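Local coordinates for protein DyP2 (Amycolatopsis sp. ATCC 39116, PDB 4G2C) that probably catalyses the peroxide-dependent oxidation of dyes and other substrates with a haem cofactor, and binds a manganese(II) ion, at residues Ala304-Met307 and Arg311-Asp314. Numbering follows the deposited sequence.
Sequences AGAM and RFED. With MN (manganese (II) ion), chain D; HEM (protoporphyrin IX containing Fe), chain C.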
# COMPACT_ATOMS: atom_id res chain seq x y z
N ALA A 304 9.25 -14.14 17.32
CA ALA A 304 8.08 -13.49 17.91
C ALA A 304 7.60 -12.40 16.97
O ALA A 304 6.40 -12.22 16.78
CB ALA A 304 8.39 -12.91 19.27
N GLY A 305 8.56 -11.69 16.39
CA GLY A 305 8.29 -10.60 15.46
C GLY A 305 7.70 -11.15 14.18
O GLY A 305 6.73 -10.61 13.65
N ALA A 306 8.31 -12.22 13.67
CA ALA A 306 7.80 -12.92 12.50
C ALA A 306 6.34 -13.35 12.69
O ALA A 306 5.56 -13.35 11.74
CB ALA A 306 8.67 -14.14 12.21
N MET A 307 5.96 -13.71 13.92
CA MET A 307 4.59 -14.15 14.18
C MET A 307 3.59 -13.01 14.01
O MET A 307 2.44 -13.25 13.65
CB MET A 307 4.44 -14.75 15.58
CG MET A 307 5.04 -16.13 15.77
SD MET A 307 5.00 -16.65 17.52
CE MET A 307 6.11 -18.06 17.48
N ARG A 311 6.40 -12.60 8.28
CA ARG A 311 7.75 -12.74 7.73
C ARG A 311 8.74 -12.26 8.78
O ARG A 311 8.41 -11.43 9.62
CB ARG A 311 7.93 -11.90 6.47
CG ARG A 311 7.09 -12.26 5.26
CD ARG A 311 7.32 -11.19 4.13
NE ARG A 311 6.53 -11.42 2.91
CZ ARG A 311 6.99 -12.04 1.82
NH1 ARG A 311 8.25 -12.49 1.76
NH2 ARG A 311 6.18 -12.19 0.77
N PHE A 312 9.96 -12.78 8.74
CA PHE A 312 11.07 -12.20 9.49
C PHE A 312 11.47 -10.86 8.87
O PHE A 312 11.07 -10.53 7.76
CB PHE A 312 12.28 -13.16 9.49
CG PHE A 312 12.01 -14.44 10.22
CD1 PHE A 312 12.23 -14.53 11.58
CD2 PHE A 312 11.50 -15.54 9.55
CE1 PHE A 312 11.97 -15.71 12.26
CE2 PHE A 312 11.23 -16.71 10.21
CZ PHE A 312 11.47 -16.80 11.57
N GLU A 313 12.26 -10.08 9.59
CA GLU A 313 12.68 -8.80 9.06
C GLU A 313 13.23 -8.84 7.63
O GLU A 313 13.09 -7.86 6.88
CB GLU A 313 13.64 -8.10 10.03
CG GLU A 313 12.87 -7.45 11.16
CD GLU A 313 13.66 -7.40 12.45
OE1 GLU A 313 14.73 -6.75 12.48
OE2 GLU A 313 13.19 -8.03 13.45
N ASP A 314 13.77 -10.00 7.23
CA ASP A 314 14.56 -10.07 6.00
C ASP A 314 13.94 -10.36 4.61
O ASP A 314 14.71 -10.53 3.68
CB ASP A 314 15.81 -10.96 6.19
CG ASP A 314 15.49 -12.43 6.17
OD1 ASP A 314 14.32 -12.76 6.42
OD2 ASP A 314 16.40 -13.25 5.90
MN MN D . 12.75 -8.71 15.52
CHA HEM C . 2.43 -6.81 3.39
CHB HEM C . 3.83 -3.86 6.99
CHC HEM C . -0.26 -1.27 6.53
CHD HEM C . -1.96 -4.66 3.52
C1A HEM C . 3.18 -6.23 4.39
C2A HEM C . 4.50 -6.66 4.81
C3A HEM C . 4.87 -5.84 5.80
C4A HEM C . 3.82 -4.87 6.04
CMA HEM C . 6.20 -5.89 6.57
CAA HEM C . 5.29 -7.85 4.20
CBA HEM C . 6.03 -7.37 2.95
CGA HEM C . 5.16 -7.43 1.71
O1A HEM C . 4.60 -8.49 1.40
O2A HEM C . 5.03 -6.40 1.01
C1B HEM C . 2.85 -2.89 7.21
C2B HEM C . 2.88 -1.79 8.17
C3B HEM C . 1.74 -1.08 8.02
C4B HEM C . 0.97 -1.69 6.96
CMB HEM C . 4.02 -1.52 9.18
CAB HEM C . 1.27 0.18 8.77
CBB HEM C . 2.15 0.97 9.40
C1C HEM C . -1.11 -2.01 5.73
C2C HEM C . -2.51 -1.73 5.50
C3C HEM C . -2.97 -2.67 4.65
C4C HEM C . -1.88 -3.56 4.33
CMC HEM C . -3.32 -0.55 6.10
CAC HEM C . -4.42 -2.84 4.13
CBC HEM C . -5.47 -2.30 4.77
C1D HEM C . -0.93 -5.51 3.17
C2D HEM C . -1.03 -6.51 2.14
C3D HEM C . 0.35 -7.15 2.10
C4D HEM C . 1.13 -6.50 3.11
CMD HEM C . -2.26 -6.82 1.26
CAD HEM C . 0.82 -8.28 1.22
CBD HEM C . 0.19 -9.52 1.83
CGD HEM C . 0.53 -10.63 0.87
O1D HEM C . 0.18 -10.49 -0.33
O2D HEM C . 1.20 -11.60 1.31
NA HEM C . 2.80 -5.14 5.14
NB HEM C . 1.67 -2.79 6.50
NC HEM C . -0.75 -3.13 5.00
ND HEM C . 0.35 -5.54 3.71
FE HEM C . 1.00 -4.24 5.28
O HOH W 1 11.83 -10.34 14.14
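A306 sets its methyl group over the middle of the F312 ring: CB lies 3.6 Å from the ring centroid and 13° off the ring normal, a CH-pi contact. Alanine suits this place because a methyl is small enough to let the ring face come this close to the helix. The R311 carbonyl O takes a CA-H...O contact from A306 CA at 3.3 Å. A glycine in place of F312 would probably leave the A306 methyl without its aromatic partner and open a gap beside the helix.

R311 CB points away from 304-307. CG stands anti to the carbonyl carbon (chi1 -64°), and the chain runs extended to NE. CD packs 3.9 Å from haem CAA; NE and NH2 lie 3.8 and 4.1 Å from propionate O1A, which the guanidinium meets obliquely. A long cationic chain can approach the propionate while NH1 donates to the G331 and G315 carbonyls. Anionic E313 suits manganese(II), which OE2 binds at 2.2 Å alongside E287 and a water; at G305 a CB would crowd the ion, so glycine fits. The loop, joining metal site to haem pocket, lies against helix 303-309, whose A304 packs on helix 280-293, and leads on toward helix 350-354.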